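Side-chain contacts in odorant binding protein 4 (Chrysopa pallens, PDB 6JPM), which probably binds odorant molecules and is a small, secreted, mostly helical protein of the PBP/GOBP family: residues Cys49-Glu52 with Thr53-Ile56; Leu62-Ser65 with Ala66-Gln69; Lys77-Glu80 with Ser81-Ser85; Pro100-Asn103 with Phe104-Leu108. All coordinates share one frame; numbering follows the deposited sequence.

Contact 1 of 4, residues Cys49-Glu52 with Thr53-Ile56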
loop_
_atom_site.group_PDB
_atom_site.type_symbol
_atom_site.label_atom_id
_atom_site.label_comp_id
_atom_site.label_asym_id
_atom_site.label_seq_id
_atom_site.Cartn_x
_atom_site.Cartn_y
_atom_site.Cartn_z
ATOM N N CYS A 49 -1.393 -8.626 -0.752
ATOM C CA CYS A 49 -0.739 -9.011 -2.012
ATOM C C CYS A 49 0.073 -7.825 -2.529
ATOM O O CYS A 49 1.147 -8.032 -2.849
ATOM C CB CYS A 49 -1.747 -9.446 -3.057
ATOM S SG CYS A 49 -1.011 -9.952 -4.624
ATOM N N ILE A 50 -0.494 -6.635 -2.571
ATOM C CA ILE A 50 0.210 -5.470 -3.101
ATOM C C ILE A 50 1.452 -5.179 -2.266
ATOM O O ILE A 50 2.559 -5.030 -2.795
ATOM C CB ILE A 50 -0.728 -4.250 -3.149
ATOM C CG1 ILE A 50 -1.768 -4.373 -4.288
ATOM C CG2 ILE A 50 0.083 -2.960 -3.247
ATOM C CD1 ILE A 50 -1.178 -4.486 -5.706
ATOM N N LEU A 51 1.286 -5.093 -0.946
ATOM C CA LEU A 51 2.399 -4.715 -0.081
ATOM C C LEU A 51 3.421 -5.838 0.061
ATOM O O LEU A 51 4.604 -5.563 0.257
ATOM C CB LEU A 51 1.876 -4.268 1.284
ATOM C CG LEU A 51 1.163 -2.915 1.245
ATOM C CD1 LEU A 51 0.226 -2.776 2.434
ATOM C CD2 LEU A 51 2.209 -1.765 1.219
ATOM N N GLU A 52 3.004 -7.100 -0.049
ATOM C CA GLU A 52 4.000 -8.168 -0.161
ATOM C C GLU A 52 4.794 -8.035 -1.458
ATOM O O GLU A 52 6.020 -8.162 -1.461
ATOM C CB GLU A 52 3.335 -9.543 -0.096
ATOM C CG GLU A 52 3.050 -10.047 1.319
ATOM C CD GLU A 52 2.514 -11.475 1.316
ATOM O OE1 GLU A 52 2.305 -12.020 0.209
ATOM O OE2 GLU A 52 2.293 -12.049 2.405
ATOM N N THR A 53 4.107 -7.749 -2.562
ATOM C CA THR A 53 4.790 -7.586 -3.844
ATOM C C THR A 53 5.752 -6.408 -3.822
ATOM O O THR A 53 6.822 -6.478 -4.432
ATOM C CB THR A 53 3.758 -7.426 -4.953
ATOM O OG1 THR A 53 2.949 -8.600 -4.987
ATOM C CG2 THR A 53 4.423 -7.229 -6.315
ATOM N N MET A 54 5.409 -5.334 -3.111
ATOM C CA MET A 54 6.339 -4.228 -2.929
ATOM C C MET A 54 7.443 -4.539 -1.928
ATOM O O MET A 54 8.349 -3.714 -1.763
ATOM C CB MET A 54 5.597 -2.974 -2.466
ATOM C CG MET A 54 4.601 -2.427 -3.495
ATOM S SD MET A 54 3.529 -1.180 -2.734
ATOM C CE MET A 54 4.639 0.231 -2.645
ATOM N N LYS A 55 7.369 -5.686 -1.243
ATOM C CA LYS A 55 8.296 -6.119 -0.197
ATOM C C LYS A 55 8.217 -5.255 1.057
ATOM O O LYS A 55 9.066 -5.383 1.939
ATOM C CB LYS A 55 9.738 -6.180 -0.712
ATOM C CG LYS A 55 9.930 -7.287 -1.744
ATOM C CD LYS A 55 11.308 -7.243 -2.384
ATOM C CE LYS A 55 11.408 -6.126 -3.410
ATOM N NZ LYS A 55 12.625 -6.275 -4.255
ATOM N N ILE A 56 7.205 -4.396 1.166
ATOM C CA ILE A 56 7.004 -3.558 2.345
ATOM C C ILE A 56 6.412 -4.367 3.498
ATOM O O ILE A 56 6.702 -4.098 4.667
ATOM C CB ILE A 56 6.111 -2.358 1.959
ATOM C CG1 ILE A 56 6.832 -1.480 0.922
ATOM C CG2 ILE A 56 5.718 -1.538 3.184
ATOM C CD1 ILE A 56 8.098 -0.794 1.471
#

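Contact 2 of 4, residues Leu62-Ser65 with Ala66-Gln69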
loop_
_atom_site.group_PDB
_atom_site.type_symbol
_atom_site.label_atom_id
_atom_site.label_comp_id
_atom_site.label_asym_id
_atom_site.label_seq_id
_atom_site.Cartn_x
_atom_site.Cartn_y
_atom_site.Cartn_z
ATOM N N LEU A 62 5.485 -4.969 8.900
ATOM C CA LEU A 62 6.204 -3.904 8.182
ATOM C C LEU A 62 7.706 -4.202 8.217
ATOM O O LEU A 62 8.229 -4.447 9.265
ATOM C CB LEU A 62 5.862 -2.566 8.827
ATOM C CG LEU A 62 6.535 -1.356 8.206
ATOM C CD1 LEU A 62 6.205 -1.249 6.732
ATOM C CD2 LEU A 62 6.128 -0.091 8.931
ATOM N N ASP A 63 8.326 -4.268 7.057
ATOM C CA ASP A 63 9.775 -4.522 6.958
ATOM C C ASP A 63 10.459 -3.168 6.837
ATOM O O ASP A 63 10.575 -2.690 5.741
ATOM C CB ASP A 63 10.136 -5.450 5.801
ATOM C CG ASP A 63 11.622 -5.721 5.705
ATOM O OD1 ASP A 63 12.355 -5.027 6.344
ATOM O OD2 ASP A 63 11.993 -6.626 5.009
ATOM N N MET A 64 10.854 -2.594 7.968
ATOM C CA MET A 64 11.480 -1.274 7.968
ATOM C C MET A 64 12.755 -1.225 7.130
ATOM O O MET A 64 13.165 -0.135 6.720
ATOM C CB MET A 64 11.777 -0.832 9.405
ATOM C CG MET A 64 10.545 -0.404 10.194
ATOM S SD MET A 64 9.553 0.903 9.412
ATOM C CE MET A 64 10.803 2.114 8.978
ATOM N N SER A 65 13.380 -2.372 6.851
ATOM C CA SER A 65 14.549 -2.385 5.976
ATOM C C SER A 65 14.154 -2.091 4.538
ATOM O O SER A 65 14.760 -1.236 3.879
ATOM C CB SER A 65 15.265 -3.732 6.062
ATOM O OG SER A 65 15.643 -4.016 7.394
ATOM N N ALA A 66 13.146 -2.803 4.026
ATOM C CA ALA A 66 12.642 -2.524 2.685
ATOM C C ALA A 66 12.157 -1.085 2.567
ATOM O O ALA A 66 12.295 -0.459 1.510
ATOM C CB ALA A 66 11.512 -3.496 2.329
ATOM N N VAL A 67 11.560 -0.551 3.631
ATOM C CA VAL A 67 11.097 0.831 3.588
ATOM C C VAL A 67 12.270 1.773 3.347
ATOM O O VAL A 67 12.170 2.725 2.562
ATOM C CB VAL A 67 10.343 1.178 4.885
ATOM C CG1 VAL A 67 10.113 2.672 4.988
ATOM C CG2 VAL A 67 9.019 0.439 4.940
ATOM N N GLU A 68 13.412 1.505 3.991
ATOM C CA GLU A 68 14.547 2.419 3.890
ATOM C C GLU A 68 15.264 2.303 2.547
ATOM O O GLU A 68 15.719 3.315 2.006
ATOM C CB GLU A 68 15.516 2.179 5.047
ATOM C CG GLU A 68 14.960 2.635 6.386
ATOM C CD GLU A 68 15.727 2.067 7.555
ATOM O OE1 GLU A 68 16.934 1.780 7.391
ATOM O OE2 GLU A 68 15.124 1.900 8.637
ATOM N N GLN A 69 15.368 1.094 1.988
ATOM C CA GLN A 69 15.992 0.955 0.675
ATOM C C GLN A 69 15.210 1.714 -0.386
ATOM O O GLN A 69 15.800 2.285 -1.311
ATOM C CB GLN A 69 16.107 -0.522 0.282
ATOM C CG GLN A 69 17.036 -0.809 -0.906
ATOM C CD GLN A 69 16.400 -0.573 -2.282
ATOM O OE1 GLN A 69 15.197 -0.325 -2.401
ATOM N NE2 GLN A 69 17.216 -0.658 -3.329
#

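Contact 3 of 4, residues Lys77-Glu80 with Ser81-Ser85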
loop_
_atom_site.group_PDB
_atom_site.type_symbol
_atom_site.label_atom_id
_atom_site.label_comp_id
_atom_site.label_asym_id
_atom_site.label_seq_id
_atom_site.Cartn_x
_atom_site.Cartn_y
_atom_site.Cartn_z
ATOM N N LYS A 77 8.707 14.463 -4.804
ATOM C CA LYS A 77 7.427 15.018 -4.320
ATOM C C LYS A 77 6.733 14.055 -3.356
ATOM O O LYS A 77 5.890 14.509 -2.636
ATOM C CB LYS A 77 6.536 15.421 -5.492
ATOM C CG LYS A 77 6.078 14.305 -6.406
ATOM C CD LYS A 77 4.578 14.083 -6.318
ATOM C CE LYS A 77 3.770 14.786 -7.384
ATOM N NZ LYS A 77 3.033 13.811 -8.218
ATOM N N TYR A 78 7.151 12.797 -3.316
ATOM C CA TYR A 78 6.512 11.796 -2.436
ATOM C C TYR A 78 7.421 11.517 -1.250
ATOM O O TYR A 78 6.912 11.125 -0.227
ATOM C CB TYR A 78 6.243 10.504 -3.211
ATOM C CG TYR A 78 5.054 10.556 -4.130
ATOM C CD1 TYR A 78 3.789 10.718 -3.630
ATOM C CD2 TYR A 78 5.191 10.471 -5.498
ATOM C CE1 TYR A 78 2.686 10.778 -4.448
ATOM C CE2 TYR A 78 4.100 10.528 -6.341
ATOM C CZ TYR A 78 2.838 10.682 -5.812
ATOM O OH TYR A 78 1.738 10.739 -6.601
ATOM N N GLN A 79 8.702 11.828 -1.378
ATOM C CA GLN A 79 9.693 11.518 -0.325
ATOM C C GLN A 79 9.279 12.028 1.053
ATOM O O GLN A 79 9.246 11.276 1.974
ATOM C CB GLN A 79 11.055 12.056 -0.717
ATOM C CG GLN A 79 12.157 11.047 -0.496
ATOM C CD GLN A 79 12.851 10.737 -1.788
ATOM O OE1 GLN A 79 12.601 11.362 -2.803
ATOM N NE2 GLN A 79 13.738 9.763 -1.759
ATOM N N GLU A 80 8.929 13.285 1.161
ATOM C CA GLU A 80 8.611 13.840 2.484
ATOM C C GLU A 80 7.298 13.273 3.009
ATOM O O GLU A 80 7.245 12.951 4.186
ATOM C CB GLU A 80 8.565 15.357 2.386
ATOM C CG GLU A 80 8.572 16.018 3.731
ATOM C CD GLU A 80 9.205 17.398 3.742
ATOM O OE1 GLU A 80 9.349 17.950 4.843
ATOM O OE2 GLU A 80 9.555 17.902 2.658
ATOM N N SER A 81 6.283 13.188 2.157
ATOM C CA SER A 81 4.960 12.694 2.592
ATOM C C SER A 81 5.053 11.230 3.002
ATOM O O SER A 81 4.410 10.889 3.936
ATOM C CB SER A 81 3.890 12.914 1.571
ATOM O OG SER A 81 4.300 12.453 0.320
ATOM N N THR A 82 5.881 10.450 2.338
ATOM C CA THR A 82 6.005 9.021 2.680
ATOM C C THR A 82 6.668 8.854 4.043
ATOM O O THR A 82 6.167 8.098 4.834
ATOM C CB THR A 82 6.694 8.248 1.562
ATOM O OG1 THR A 82 5.726 8.250 0.529
ATOM C CG2 THR A 82 6.989 6.824 1.947
ATOM N N LYS A 83 7.748 9.582 4.279
ATOM C CA LYS A 83 8.483 9.512 5.562
ATOM C C LYS A 83 7.516 9.813 6.699
ATOM O O LYS A 83 7.455 9.039 7.607
ATOM C CB LYS A 83 9.674 10.473 5.541
ATOM C CG LYS A 83 10.728 10.212 4.468
ATOM C CD LYS A 83 12.140 10.654 4.835
ATOM C CE LYS A 83 12.956 11.206 3.683
ATOM N NZ LYS A 83 12.966 12.692 3.644
ATOM N N LYS A 84 6.754 10.886 6.590
ATOM C CA LYS A 84 5.803 11.269 7.647
ATOM C C LYS A 84 4.738 10.187 7.825
ATOM O O LYS A 84 4.368 9.923 8.939
ATOM C CB LYS A 84 5.096 12.569 7.282
ATOM C CG LYS A 84 5.901 13.844 7.456
ATOM C CD LYS A 84 5.137 14.932 8.138
ATOM C CE LYS A 84 5.987 16.135 8.462
ATOM N NZ LYS A 84 5.428 17.372 7.881
ATOM N N SER A 85 4.238 9.633 6.727
ATOM C CA SER A 85 3.190 8.625 6.843
ATOM C C SER A 85 3.716 7.331 7.467
ATOM O O SER A 85 3.033 6.724 8.302
ATOM C CB SER A 85 2.571 8.370 5.469
ATOM O OG SER A 85 1.840 9.514 5.057
#

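Contact 4 of 4, residues Pro100-Asn103 with Phe104-Leu108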
loop_
_atom_site.group_PDB
_atom_site.type_symbol
_atom_site.label_atom_id
_atom_site.label_comp_id
_atom_site.label_asym_id
_atom_site.label_seq_id
_atom_site.Cartn_x
_atom_site.Cartn_y
_atom_site.Cartn_z
ATOM N N PRO A 100 -2.979 -7.015 8.854
ATOM C CA PRO A 100 -1.922 -6.053 9.039
ATOM C C PRO A 100 -1.667 -5.172 7.807
ATOM O O PRO A 100 -1.564 -4.050 7.972
ATOM C CB PRO A 100 -0.719 -6.899 9.432
ATOM C CG PRO A 100 -1.315 -8.149 9.957
ATOM C CD PRO A 100 -2.577 -8.354 9.163
ATOM N N ALA A 101 -1.568 -5.758 6.625
ATOM C CA ALA A 101 -1.321 -4.918 5.452
ATOM C C ALA A 101 -2.503 -3.997 5.162
ATOM O O ALA A 101 -2.316 -2.828 4.800
ATOM C CB ALA A 101 -1.005 -5.773 4.234
ATOM N N TYR A 102 -3.720 -4.512 5.310
ATOM C CA TYR A 102 -4.911 -3.690 5.122
ATOM C C TYR A 102 -4.949 -2.548 6.132
ATOM O O TYR A 102 -5.170 -1.389 5.769
ATOM C CB TYR A 102 -6.149 -4.566 5.270
ATOM C CG TYR A 102 -7.457 -3.833 5.314
ATOM C CD1 TYR A 102 -8.102 -3.440 4.133
ATOM C CD2 TYR A 102 -8.093 -3.587 6.523
ATOM C CE1 TYR A 102 -9.340 -2.795 4.172
ATOM C CE2 TYR A 102 -9.319 -2.938 6.572
ATOM C CZ TYR A 102 -9.934 -2.541 5.394
ATOM O OH TYR A 102 -11.154 -1.902 5.452
ATOM N N ASN A 103 -4.725 -2.860 7.416
ATOM C CA ASN A 103 -4.753 -1.815 8.438
ATOM C C ASN A 103 -3.641 -0.799 8.225
ATOM O O ASN A 103 -3.853 0.404 8.394
ATOM C CB ASN A 103 -4.645 -2.435 9.834
ATOM C CG ASN A 103 -5.931 -3.104 10.264
ATOM O OD1 ASN A 103 -7.022 -2.659 9.891
ATOM N ND2 ASN A 103 -5.813 -4.195 11.032
ATOM N N PHE A 104 -2.439 -1.272 7.894
ATOM C CA PHE A 104 -1.345 -0.378 7.526
ATOM C C PHE A 104 -1.744 0.530 6.362
ATOM O O PHE A 104 -1.499 1.738 6.402
ATOM C CB PHE A 104 -0.108 -1.213 7.166
ATOM C CG PHE A 104 1.094 -0.397 6.741
ATOM C CD1 PHE A 104 1.721 0.478 7.632
ATOM C CD2 PHE A 104 1.619 -0.528 5.461
ATOM C CE1 PHE A 104 2.847 1.223 7.248
ATOM C CE2 PHE A 104 2.729 0.212 5.064
ATOM C CZ PHE A 104 3.342 1.094 5.965
ATOM N N ALA A 105 -2.376 -0.036 5.323
ATOM C CA ALA A 105 -2.763 0.756 4.156
ATOM C C ALA A 105 -3.787 1.826 4.517
ATOM O O ALA A 105 -3.695 2.968 4.052
ATOM C CB ALA A 105 -3.322 -0.156 3.063
ATOM N N LYS A 106 -4.805 1.463 5.301
ATOM C CA LYS A 106 -5.798 2.456 5.716
ATOM C C LYS A 106 -5.123 3.602 6.445
ATOM O O LYS A 106 -5.483 4.766 6.256
ATOM C CB LYS A 106 -6.856 1.841 6.645
ATOM C CG LYS A 106 -7.703 0.751 6.051
ATOM C CD LYS A 106 -8.939 0.533 6.912
ATOM C CE LYS A 106 -8.571 0.237 8.351
ATOM N NZ LYS A 106 -9.759 -0.102 9.176
ATOM N N CYS A 107 -4.151 3.280 7.308
ATOM C CA CYS A 107 -3.440 4.321 8.042
ATOM C C CYS A 107 -2.692 5.233 7.082
ATOM O O CYS A 107 -2.734 6.465 7.213
ATOM C CB CYS A 107 -2.477 3.687 9.052
ATOM S SG CYS A 107 -1.582 4.909 10.074
ATOM N N LEU A 108 -1.991 4.640 6.112
ATOM C CA LEU A 108 -1.215 5.438 5.173
ATOM C C LEU A 108 -2.108 6.419 4.433
ATOM O O LEU A 108 -1.755 7.595 4.270
ATOM C CB LEU A 108 -0.498 4.544 4.169
ATOM C CG LEU A 108 0.721 3.785 4.673
ATOM C CD1 LEU A 108 1.299 3.012 3.511
ATOM C CD2 LEU A 108 1.751 4.740 5.273
HETATM O O HOH W 1 -11.929 -1.412 7.981
#

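Contact 1 of 4, residues Cys49-Glu52 with Thr53-Ile56
T53 folds its side chain back onto the preceding turn of helix 41-53, where its hydroxyl and its backbone amide grip the same carbonyl. T53 OG1 donates to C49 O at 2.9 Å and T53 N does so at 3.0 Å, the two donors reaching the oxygen from opposite faces of the carbonyl plane. The hydroxyl gets there because OG1 is anti to its own carbonyl carbon (chi1 -60°), beside the backbone N and facing back down the helix. C49 is thus held through its carbonyl on one side, while its SG forms the disulfide to C18 of helix 4-22.

L51 works on a different flank of the turn. Its CB starts out away from T53-I56, but the CD2 branch swings back to lie 4.0 Å from I56 CB, with I56 CG2 equally near. M54 CG stands beside its backbone N (chi1 -64°) and the chain runs on extended at chi2, which sets SD 3.9 Å from I50 CG2, a purely apolar touch; L51 CD2 flanks the sulfur as well. I50 and M54 both continue onto M14 of helix 4-22, whereas L51 and I56 face F104 of helix 99-111.

The backbone closes the end of the helix. K55 N donates to E52 O at 2.8 Å from well above the carbonyl plane, and I56 N makes a weak bond to L51 O at 3.0 Å. With K55 at positive phi (67°), these two bonds back into the last turn form a Schellman motif, the classic C-terminal stop of an alpha-helix.

Contact 2 of 4, residues Leu62-Ser65 with Ala66-Gln69
L62 meets V67 across the start of helix 64-70, its CD1 methyl 3.7 Å from V67 CG2, with the two side chains crossing at about a right angle. CG of L62 is anti to the backbone N (chi1 180°), which carries the branched end toward the helix. D63 then turns its carboxylate onto the first turn: OD1 accepts from S65 N at 2.9 Å, on the anti side and 28° out of the carboxylate plane, and weakly from A66 N at 3.3 Å. Its carbonyl oxygen takes V67 N at 3.2 Å in the carbonyl plane. Replacing D63 by an alanine would probably leave the amides of S65 and A66 without their side-chain acceptor and weaken the start of the helix. M64, bent at both chi2 and chi3, runs alongside V67 and brings CE to 4.1 Å from V67 CG1; both residues also rest on I86 of helix 76-89. M64 O receives E68 N from above its plane and also has E68 CG packed 3.3 Å away. Last in order, S65 contributes its carbonyl, which Q69 N meets almost head-on at 3.1 Å. A carboxylate accepting first-turn amides in this way is the signature of an aspartate N-cap.

Contact 3 of 4, residues Lys77-Glu80 with Ser81-Ser85
S81 turns its hydroxyl back toward Y78, and OG donates to Y78 O at 3.0 Å. It can do so because OG sits between the backbone N and the carbonyl carbon (chi1 50°), the most hemmed-in of the three staggered positions, which points it down the helix to the carbonyl three residues earlier. The hydroxyl approaches that oxygen from above the carbonyl plane, at a C=O...OG angle of 112°. T82 N comes to the same oxygen at 2.8 Å and almost straight ahead, so two donors share Y78 O from clearly different directions. With OG1 beside its backbone N (chi1 -70°), T82 also brings its hydroxyl close to that oxygen, a weak and unsettled bond.

K83 and K84 start their side chains the same way, and the CG methylene of each packs on a helix carbonyl: K83 CG comes within 3.1 Å of Q79 O, and K84 CG within 3.6 Å of E80 O. Further out both chains bend, K83 at chi3 and chi4, K84 at chi2 and chi4. E80 instead runs extended beyond CG, and its OE1 remains 5.0 Å from K84 NZ, too far for a salt bridge. At the start of the segment, the K77 CD methylene lies over one face of the Y78 ring, toward its rim, while K77 NZ reaches outside the segment to a salt bridge with E4 of helix 4-22. The Y78 ring also meets F117 edge-to-face.

The chemistry is therefore that of a helix surface in which a serine hydroxyl doubles a backbone bond, while the E80 and lysine charges would interact only loosely, through solvent or at a distance.

Contact 4 of 4, residues Pro100-Asn103 with Phe104-Leu108
The Y102 ring carries the K106 side chain across one face and a water at its edge. K106 CG makes a CH-pi contact 4.1 Å from the ring centroid and 15° off the normal, and the chain then runs out over the rim, bringing CD to 3.5 Å from Y102 CE2. Two residues on, the F104 ring has CG of L108, one turn later, over one face, offset toward the rim.

The lysine is extended at chi2 and bends at chi3 (-56°), which carries CE past the CE2 edge of the ring; NZ lies beyond. A water in the plane of the Y102 ring joins the two polar ends: it is 2.7 Å from Y102 OH and accepts from K106 NZ at 2.8 Å. N103 lies alongside K106 and places OD1 3.6 Å from K106 CE, while its ND2 is held by a hydrogen bond to T94 O. Substituting K106 with an alanine would probably uncover this face of the Y102 ring and leave the bridging water without its ammonium donor.

Beneath these side chains the helical backbone runs regularly. K106 N bonds to Y102 O at 2.9 Å, which keeps Y102 and K106 one turn apart and on the same flank. F104 N makes the equivalent bond to P100 O, also at 2.9 Å.

Around the helix, A101, Y102 and A105 pack on helix 41-53, and A105 and K106 reach F32 of helix 26-32. On another flank, F104 and L108 touch C89 of helix 76-89, to which C107 is tied by a disulfide.

The four contacts follow one another along the chain, but contacts 1, 2 and 4 meet in space. Contacts 1 and 2, with centres 11 Å apart, join where I56 O faces D63 N at 2.9 Å, probably a hydrogen bond, so the end of one helix lies against the cap of the next. F104 of contact 4 touches both, its CE2 lying 3.9 Å from I56 CG2 and its CZ 3.8 Å from L62 CD1. Contact 3 stands further out, about 8 Å from contact 1 between nearest atoms, and reaches contact 4 through S85 and L108. Together they probably help to frame the helical, disulfide-braced shell of an odorant-binding protein.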